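Side-chain contacts in dihydropteroate synthase (PDB 6OMZ), which probably catalyses the condensation of para-aminobenzoate with 6-hydroxymethyl-7,8-dihydropterin diphosphate to give 7,8-dihydropteroate, a step of folate biosynthesis: residues V48-G51 / L52-A56; S257-A260 / A261-G264; G184-P187 / E188-V191; A275-D278 / A279-L283. The protein carries 1 engineered substitution. All blocks are in the same frame, centred on the assembly; numbering follows the deposited sequence.

Overall arrangement
All four contacts are local: each lies within one continuous run of chain in a TIM-type barrel of eight parallel strands. Contacts 2 and 4 are the pair that meet: the helices 250-262 and 273-287 pack together with contact centres about 11 Å apart, Ser257 OG lies 2.7 Å from Ser276 OG in a probable hydrogen bond, and Ala261 CB lies 3.6 Å from Leu280 CD2. Contact 1 approaches contact 4 to about 6 Å between nearest atoms without touching. Contact 3 stands apart, its centre 23 to 30 Å from the others. None reaches the ligand; in contact 1 the side chain of His50 is about 10 Å from the bound pterin-6-yl-methyl-monophosphate.

Contact 1 (V48-G51 / L52-A56); sequences VEHG and LALVA
His50 and Leu54, one helical turn apart, make the well-packed side of this contact. The imidazole and the isobutyl group meet at a slant: His50 CD2 lies 3.9 Å from Leu54 CG, while Leu54 CD1 stands 4.3 Å from the centroid of the His50 ring and 29° off the ring normal, an off-centre CH-pi contact. The histidine gets there because its CG is anti to the backbone N (chi1 -172°), which sends the ring out beside the helix with its CD2 and NE2 side turned to Leu54. A hydrogen bond from ND1 to Asp33 OD2 restrains the ring's rotation, and both side chains also pack on Val28 of strand 23-29. This is the inward face of helix 44-56, an outer-layer helix of the TIM-type barrel, connecting strands 23-29 and 61-65 in a beta-alpha-beta crossover. Successive backbone bonds run through it from i+4 to i; the first, Leu52 N to Val48 O, is 2.9 Å long with an N-H...O angle of 168°. Val48 and Leu52 run alongside each other with the same heading, but more loosely, Val48 CG1 to Leu52 CD1 being 4.2 Å; both also touch Leu92 of the adjoining helix 78-93. On the solvent side, where Glu49 and Ala53 are exposed, contacts are few and isolated. A bend at chi2 turns the Glu49 carboxylate towards the leucine, the two side chains meeting at a slant with Glu49 OE1 3.8 Å from Leu52 CD1. Ala53 offers little more: its CB methyl rests 3.4 Å from Glu49 O.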
loop_
_atom_site.group_PDB
_atom_site.type_symbol
_atom_site.label_atom_id
_atom_site.label_comp_id
_atom_site.label_asym_id
_atom_site.label_seq_id
_atom_site.Cartn_x
_atom_site.Cartn_y
_atom_site.Cartn_z
ATOM N N VAL A 48 -16.995 1.642 6.707
ATOM C CA VAL A 48 -17.624 0.672 5.817
ATOM C C VAL A 48 -18.208 1.369 4.591
ATOM O O VAL A 48 -18.026 0.913 3.455
ATOM C CB VAL A 48 -18.688 -0.141 6.572
ATOM C CG1 VAL A 48 -19.589 -0.881 5.592
ATOM C CG2 VAL A 48 -18.016 -1.106 7.543
ATOM N N GLU A 49 -18.926 2.480 4.799
ATOM C CA GLU A 49 -19.478 3.196 3.651
ATOM C C GLU A 49 -18.371 3.732 2.754
ATOM O O GLU A 49 -18.538 3.807 1.531
ATOM C CB GLU A 49 -20.384 4.339 4.113
ATOM C CG GLU A 49 -21.666 3.879 4.803
ATOM C CD GLU A 49 -22.574 3.048 3.904
ATOM O OE1 GLU A 49 -22.534 3.225 2.663
ATOM O OE2 GLU A 49 -23.334 2.215 4.446
ATOM N N HIS A 50 -17.237 4.108 3.348
ATOM C CA HIS A 50 -16.079 4.524 2.562
ATOM C C HIS A 50 -15.601 3.391 1.655
ATOM O O HIS A 50 -15.428 3.577 0.443
ATOM C CB HIS A 50 -14.962 4.984 3.505
ATOM C CG HIS A 50 -13.795 5.609 2.806
ATOM N ND1 HIS A 50 -12.593 5.842 3.433
ATOM C CD2 HIS A 50 -13.651 6.060 1.537
ATOM C CE1 HIS A 50 -11.754 6.403 2.582
ATOM N NE2 HIS A 50 -12.375 6.554 1.427
ATOM N N GLY A 51 -15.419 2.202 2.224
ATOM C CA GLY A 51 -15.012 1.053 1.427
ATOM C C GLY A 51 -16.017 0.698 0.344
ATOM O O GLY A 51 -15.639 0.410 -0.793
ATOM N N LEU A 52 -17.309 0.726 0.677
ATOM C CA LEU A 52 -18.331 0.474 -0.341
ATOM C C LEU A 52 -18.246 1.487 -1.477
ATOM O O LEU A 52 -18.445 1.139 -2.653
ATOM C CB LEU A 52 -19.716 0.506 0.298
ATOM C CG LEU A 52 -20.053 -0.608 1.291
ATOM C CD1 LEU A 52 -21.428 -0.366 1.881
ATOM C CD2 LEU A 52 -20.003 -1.966 0.594
ATOM N N ALA A 53 -17.965 2.752 -1.144
ATOM C CA ALA A 53 -17.875 3.791 -2.166
ATOM C C ALA A 53 -16.654 3.589 -3.059
ATOM O O ALA A 53 -16.697 3.886 -4.261
ATOM C CB ALA A 53 -17.822 5.168 -1.509
ATOM N N LEU A 54 -15.545 3.127 -2.482
ATOM C CA LEU A 54 -14.356 2.857 -3.281
ATOM C C LEU A 54 -14.576 1.670 -4.208
ATOM O O LEU A 54 -14.098 1.667 -5.351
ATOM C CB LEU A 54 -13.159 2.604 -2.366
ATOM C CG LEU A 54 -12.762 3.766 -1.454
ATOM C CD1 LEU A 54 -11.492 3.394 -0.697
ATOM C CD2 LEU A 54 -12.551 5.049 -2.263
ATOM N N VAL A 55 -15.301 0.654 -3.742
ATOM C CA VAL A 55 -15.633 -0.471 -4.619
ATOM C C VAL A 55 -16.536 -0.004 -5.760
ATOM O O VAL A 55 -16.337 -0.367 -6.928
ATOM C CB VAL A 55 -16.281 -1.610 -3.809
ATOM C CG1 VAL A 55 -16.850 -2.675 -4.747
ATOM C CG2 VAL A 55 -15.269 -2.240 -2.861
ATOM N N ALA A 56 -17.536 0.823 -5.444
ATOM C CA ALA A 56 -18.429 1.331 -6.478
ATOM C C ALA A 56 -17.686 2.191 -7.499
ATOM O O ALA A 56 -18.120 2.300 -8.660
ATOM C CB ALA A 56 -19.568 2.125 -5.837
#

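Contact 2 (S257-A260 / A261-G264); sequences SVLA and AMHG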
loop_
_atom_site.group_PDB
_atom_site.type_symbol
_atom_site.label_atom_id
_atom_site.label_comp_id
_atom_site.label_asym_id
_atom_site.label_seq_id
_atom_site.Cartn_x
_atom_site.Cartn_y
_atom_site.Cartn_z
ATOM N N SER A 257 -0.368 6.093 -11.496
ATOM C CA SER A 257 -1.083 4.832 -11.715
ATOM C C SER A 257 -0.983 4.389 -13.172
ATOM O O SER A 257 -0.741 3.210 -13.456
ATOM C CB SER A 257 -2.548 4.957 -11.304
ATOM O OG SER A 257 -2.691 5.078 -9.896
ATOM N N VAL A 258 -1.131 5.329 -14.106
ATOM C CA VAL A 258 -1.060 5.001 -15.529
ATOM C C VAL A 258 0.345 4.545 -15.919
ATOM O O VAL A 258 0.516 3.549 -16.635
ATOM C CB VAL A 258 -1.525 6.203 -16.367
ATOM C CG1 VAL A 258 -1.078 6.049 -17.833
ATOM C CG2 VAL A 258 -3.029 6.304 -16.295
ATOM N N LEU A 259 1.375 5.279 -15.482
ATOM C CA LEU A 259 2.737 4.901 -15.854
ATOM C C LEU A 259 3.132 3.593 -15.183
ATOM O O LEU A 259 3.808 2.753 -15.789
ATOM C CB LEU A 259 3.718 6.024 -15.497
ATOM C CG LEU A 259 3.567 7.318 -16.312
ATOM C CD1 LEU A 259 4.501 8.405 -15.805
ATOM C CD2 LEU A 259 3.823 7.065 -17.798
ATOM N N ALA A 260 2.694 3.393 -13.938
ATOM C CA ALA A 260 2.923 2.106 -13.288
ATOM C C ALA A 260 2.247 0.974 -14.051
ATOM O O ALA A 260 2.847 -0.087 -14.262
ATOM C CB ALA A 260 2.422 2.152 -11.847
ATOM N N ALA A 261 0.992 1.179 -14.472
ATOM C CA ALA A 261 0.314 0.143 -15.246
ATOM C C ALA A 261 1.060 -0.153 -16.542
ATOM O O ALA A 261 1.220 -1.322 -16.917
ATOM C CB ALA A 261 -1.131 0.551 -15.540
ATOM N N MET A 262 1.512 0.896 -17.245
ATOM C CA MET A 262 2.211 0.708 -18.513
ATOM C C MET A 262 3.499 -0.082 -18.335
ATOM O O MET A 262 3.931 -0.781 -19.258
ATOM C CB MET A 262 2.512 2.063 -19.159
ATOM C CG MET A 262 1.262 2.807 -19.647
ATOM S SD MET A 262 1.680 4.474 -20.225
ATOM C CE MET A 262 3.369 4.194 -20.761
ATOM N N HIS A 263 4.124 0.014 -17.165
ATOM C CA HIS A 263 5.407 -0.624 -16.925
ATOM C C HIS A 263 5.284 -1.920 -16.130
ATOM O O HIS A 263 6.291 -2.428 -15.631
ATOM C CB HIS A 263 6.345 0.368 -16.240
ATOM C CG HIS A 263 6.800 1.459 -17.160
ATOM N ND1 HIS A 263 7.591 1.213 -18.260
ATOM C CD2 HIS A 263 6.534 2.788 -17.175
ATOM C CE1 HIS A 263 7.819 2.349 -18.899
ATOM N NE2 HIS A 263 7.189 3.319 -18.259
ATOM N N GLY A 264 4.079 -2.471 -16.022
ATOM C CA GLY A 264 3.894 -3.837 -15.576
ATOM C C GLY A 264 3.564 -4.033 -14.113
ATOM O O GLY A 264 3.583 -5.184 -13.651
#
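Apolar contact across this last part of helix 250-262 is gathered on the sulfur of Met262. Val258 CG1 lies 4.0 Å from Met262 SD and meets it at a slant, whereas Leu259 runs alongside the methionine with the same heading, its CD2 being 4.1 Å from Met262 SD. The methionine chain is extended as far as the sulfur and then turns at chi3 (29°), which carries Met262 CE round to the leucine, 4.2 Å from Leu259 CD2. This group is at the surface, although Met262 also touches Leu283 of helix 273-287 and Val258 touches Ala279 there. Ala261 has a smaller role within the contact: its CB rests 3.4 Å from Ser257 O, and the methyl packs against Leu280 and Leu283 of helix 273-287.

The backbone bonds change character along the segment. Ala261 N to Ser257 O and Met262 N to Val258 O are regular i+4 bonds, both with N-H...O angles of 159°. At His263 the pattern breaks down: its N-H is shared between Leu259 O and Ala260 O, and both bonds are weak. The imidazole of His263 folds back over the same turn, bringing His263 CD2 to 3.1 Å from Leu259 O, a close carbon-to-oxygen approach at an oblique angle to the ring. Gly264 follows with positive phi (97°), and Gly264 N bonds to Ala261 O at 3.2 Å. Together with Ala265 N reaching back to Ala260 O, this defines a Schellman motif, with Gly264 as the C-prime residue ending the helix before strand 267-270.

Contact 3 (G184-P187 / E188-V191); sequences GVEP and ERLV
The connection from helix 165-182 into barrel strand 190-193 is a tight loop containing a short 3-10 turn, and Val185 meets Leu190 on its buried side. Val185 CG1 lies 3.9 Å from Leu190 CD2, the two side chains slanting across one another. Both also pack on Trp143 of strand 143-146, while Leu190 reaches Val177 and Val181 of the preceding helix. Two i+3 backbone bonds form the turn: Arg189 N to Glu186 O at 2.9 Å, and Leu190 N to Pro187 O at 3.3 Å. Each donor sits well above the carbonyl plane, the first by 47° and the second by 55°, as the tight curl of a 3-10 turn would produce. Helix 165-182 has already ended in a Schellman motif at Gly184, whose phi is positive; the 3-10 turn then leads into strand 190-193, and Arg189 and Val191 bond through their backbones to Trp143. A water bridges Pro187 O and Leu190 O, donating to both.

On the outer side, Glu186 and Arg189 run alongside each other, but no salt bridge joins them. Arg189 NH1 lies beside the glutamate's methylene, 3.4 Å from Glu186 CG, approaching obliquely, and the carboxylate and guanidinium planes are 76° apart. Two waters lie at the guanidinium edge, in its plane, and accept from NH1; one also accepts from Glu186 N, while the other donates weakly to Glu186 OE1. That oxygen has a long, weak ion pair with Lys140 as well.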
loop_
_atom_site.group_PDB
_atom_site.type_symbol
_atom_site.label_atom_id
_atom_site.label_comp_id
_atom_site.label_asym_id
_atom_site.label_seq_id
_atom_site.Cartn_x
_atom_site.Cartn_y
_atom_site.Cartn_z
ATOM N N GLY A 184 8.018 -21.058 4.913
ATOM C CA GLY A 184 6.932 -21.893 4.424
ATOM C C GLY A 184 5.869 -21.166 3.621
ATOM O O GLY A 184 4.864 -21.782 3.252
ATOM N N VAL A 185 6.041 -19.876 3.346
ATOM C CA VAL A 185 5.130 -19.187 2.442
ATOM C C VAL A 185 5.427 -19.626 1.014
ATOM O O VAL A 185 6.593 -19.742 0.611
ATOM C CB VAL A 185 5.266 -17.662 2.605
ATOM C CG1 VAL A 185 4.340 -16.924 1.629
ATOM C CG2 VAL A 185 4.933 -17.256 4.032
ATOM N N GLU A 186 4.378 -19.896 0.239
ATOM C CA GLU A 186 4.606 -20.318 -1.137
ATOM C C GLU A 186 5.041 -19.117 -1.971
ATOM O O GLU A 186 4.484 -18.023 -1.822
ATOM C CB GLU A 186 3.356 -20.956 -1.741
ATOM C CG GLU A 186 2.846 -22.190 -0.986
ATOM C CD GLU A 186 3.745 -23.413 -1.127
ATOM O OE1 GLU A 186 3.534 -24.391 -0.375
ATOM O OE2 GLU A 186 4.657 -23.404 -1.985
ATOM N N PRO A 187 6.051 -19.278 -2.829
ATOM C CA PRO A 187 6.559 -18.123 -3.594
ATOM C C PRO A 187 5.484 -17.417 -4.395
ATOM O O PRO A 187 5.516 -16.185 -4.519
ATOM C CB PRO A 187 7.620 -18.751 -4.513
ATOM C CG PRO A 187 7.974 -20.049 -3.880
ATOM C CD PRO A 187 6.756 -20.530 -3.156
ATOM N N GLU A 188 4.509 -18.171 -4.914
ATOM C CA GLU A 188 3.455 -17.567 -5.716
ATOM C C GLU A 188 2.587 -16.591 -4.925
ATOM O O GLU A 188 1.861 -15.808 -5.538
ATOM C CB GLU A 188 2.569 -18.656 -6.327
ATOM C CG GLU A 188 3.280 -19.591 -7.312
ATOM C CD GLU A 188 4.080 -20.696 -6.638
ATOM O OE1 GLU A 188 4.036 -20.818 -5.394
ATOM O OE2 GLU A 188 4.757 -21.454 -7.367
ATOM N N ARG A 189 2.651 -16.601 -3.595
ATOM C CA ARG A 189 1.772 -15.756 -2.791
ATOM C C ARG A 189 2.426 -14.453 -2.341
ATOM O O ARG A 189 1.818 -13.691 -1.590
ATOM C CB ARG A 189 1.261 -16.549 -1.584
ATOM C CG ARG A 189 0.426 -17.753 -2.015
ATOM C CD ARG A 189 -0.512 -18.242 -0.929
ATOM N NE ARG A 189 -1.459 -19.226 -1.455
ATOM C CZ ARG A 189 -1.363 -20.539 -1.279
ATOM N NH1 ARG A 189 -0.363 -21.050 -0.571
ATOM N NH2 ARG A 189 -2.277 -21.346 -1.800
ATOM N N LEU A 190 3.623 -14.150 -2.812
ATOM C CA LEU A 190 4.306 -12.940 -2.386
ATOM C C LEU A 190 4.098 -11.806 -3.380
ATOM O O LEU A 190 4.039 -12.024 -4.592
ATOM C CB LEU A 190 5.793 -13.219 -2.198
ATOM C CG LEU A 190 5.941 -14.225 -1.062
ATOM C CD1 LEU A 190 7.277 -14.929 -1.124
ATOM C CD2 LEU A 190 5.725 -13.519 0.285
ATOM N N VAL A 191 3.960 -10.596 -2.841
ATOM C CA VAL A 191 3.944 -9.343 -3.582
ATOM C C VAL A 191 5.019 -8.464 -2.953
ATOM O O VAL A 191 5.269 -8.546 -1.746
ATOM C CB VAL A 191 2.547 -8.675 -3.505
ATOM C CG1 VAL A 191 2.524 -7.323 -4.230
ATOM C CG2 VAL A 191 1.457 -9.626 -4.050
HETATM O O HOH W 1 1.650 -19.728 1.350
HETATM O O HOH W 2 0.154 -23.819 -0.393
HETATM O O HOH W 3 5.335 -14.134 -6.155
#

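Contact 4 (A275-D278 / A279-L283); sequences ASVD and ALKVL. With EDO (1,2-ethanediol), chain F.
Lys281 lies back along its helix across Val277, one turn earlier. Lys281 CB starts 3.5 Å from Val277 O, and Lys281 CG, anti to the carbonyl carbon (chi1 -72°), comes to 3.3 Å from Val277 O, which also accepts the Lys281 backbone N-H. From CG onward the chain is extended. Lys281 CD passes Val277 CG1 at 4.2 Å, and Lys281 CE settles 3.6 Å from Val277 CG1, so the lysine's aliphatic length slants across the valine. At the tip, Lys281 NZ donates to O2 of a bound 1,2-ethanediol at 2.8 Å and weakly to its O1; this molecule is probably from the crystallisation liquor. Asp278 is near but not in contact: Asp278 OD1 and Lys281 NZ are 5.2 Å apart, so no salt bridge forms. A water lies between the two groups, but it is modelled so close to the carboxylate that a bridge through it is doubtful. Helix 273-287 is the last of the barrel's outer layer, following strand 267-270. While Lys281 and Asp278 lie at the surface, another face of it rests on helix 250-262, where Ala279 packs on Ala254.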
loop_
_atom_site.group_PDB
_atom_site.type_symbol
_atom_site.label_atom_id
_atom_site.label_comp_id
_atom_site.label_asym_id
_atom_site.label_seq_id
_atom_site.Cartn_x
_atom_site.Cartn_y
_atom_site.Cartn_z
ATOM N N ALA A 275 -10.117 8.823 -9.320
ATOM C CA ALA A 275 -9.154 9.487 -10.196
ATOM C C ALA A 275 -8.245 8.482 -10.894
ATOM O O ALA A 275 -7.971 8.615 -12.093
ATOM C CB ALA A 275 -8.341 10.509 -9.403
ATOM N N SER A 276 -7.770 7.461 -10.172
ATOM C CA SER A 276 -6.917 6.473 -10.824
ATOM C C SER A 276 -7.709 5.586 -11.776
ATOM O O SER A 276 -7.180 5.180 -12.816
ATOM C CB SER A 276 -6.188 5.626 -9.779
ATOM O OG SER A 276 -5.003 6.279 -9.334
ATOM N N VAL A 277 -8.969 5.280 -11.448
ATOM C CA VAL A 277 -9.794 4.500 -12.368
ATOM C C VAL A 277 -10.081 5.305 -13.635
ATOM O O VAL A 277 -9.998 4.774 -14.747
ATOM C CB VAL A 277 -11.084 4.026 -11.671
ATOM C CG1 VAL A 277 -12.052 3.404 -12.686
ATOM C CG2 VAL A 277 -10.751 3.003 -10.599
ATOM N N ASP A 278 -10.377 6.603 -13.489
ATOM C CA ASP A 278 -10.513 7.479 -14.657
ATOM C C ASP A 278 -9.268 7.398 -15.535
ATOM O O ASP A 278 -9.349 7.301 -16.764
ATOM C CB ASP A 278 -10.708 8.942 -14.226
ATOM C CG ASP A 278 -12.065 9.243 -13.614
ATOM O OD1 ASP A 278 -12.956 8.363 -13.521
ATOM O OD2 ASP A 278 -12.237 10.429 -13.229
ATOM N N ALA A 279 -8.097 7.505 -14.910
ATOM C CA ALA A 279 -6.844 7.530 -15.655
ATOM C C ALA A 279 -6.597 6.209 -16.370
ATOM O O ALA A 279 -6.148 6.189 -17.524
ATOM C CB ALA A 279 -5.697 7.856 -14.700
ATOM N N LEU A 280 -6.906 5.095 -15.708
ATOM C CA LEU A 280 -6.706 3.798 -16.330
ATOM C C LEU A 280 -7.730 3.541 -17.430
ATOM O O LEU A 280 -7.437 2.806 -18.377
ATOM C CB LEU A 280 -6.753 2.702 -15.270
ATOM C CG LEU A 280 -5.558 2.738 -14.313
ATOM C CD1 LEU A 280 -5.840 1.878 -13.102
ATOM C CD2 LEU A 280 -4.261 2.275 -15.018
ATOM N N LYS A 281 -8.929 4.128 -17.326
ATOM C CA LYS A 281 -9.870 4.032 -18.439
ATOM C C LYS A 281 -9.349 4.778 -19.665
ATOM O O LYS A 281 -9.572 4.339 -20.804
ATOM C CB LYS A 281 -11.251 4.563 -18.026
ATOM C CG LYS A 281 -12.013 3.632 -17.062
ATOM C CD LYS A 281 -13.344 4.237 -16.594
ATOM C CE LYS A 281 -14.112 3.247 -15.695
ATOM N NZ LYS A 281 -15.259 3.904 -15.015
ATOM N N VAL A 282 -8.682 5.920 -19.462
ATOM C CA VAL A 282 -8.073 6.627 -20.585
ATOM C C VAL A 282 -6.977 5.765 -21.216
ATOM O O VAL A 282 -6.916 5.602 -22.439
ATOM C CB VAL A 282 -7.539 8.001 -20.137
ATOM C CG1 VAL A 282 -6.650 8.608 -21.214
ATOM C CG2 VAL A 282 -8.694 8.948 -19.783
ATOM N N LEU A 283 -6.104 5.194 -20.385
ATOM C CA LEU A 283 -5.050 4.324 -20.907
ATOM C C LEU A 283 -5.635 3.178 -21.723
ATOM O O LEU A 283 -5.143 2.868 -22.813
ATOM C CB LEU A 283 -4.196 3.781 -19.759
ATOM C CG LEU A 283 -3.094 2.797 -20.142
ATOM C CD1 LEU A 283 -2.089 3.477 -21.054
ATOM C CD2 LEU A 283 -2.412 2.263 -18.876
HETATM C C1 EDO F . -16.977 3.348 -11.776
HETATM O O1 EDO F . -17.689 4.007 -12.827
HETATM C C2 EDO F . -16.681 1.907 -12.163
HETATM O O2 EDO F . -15.675 1.867 -13.181
HETATM O O HOH W 4 -14.083 6.211 -13.491
#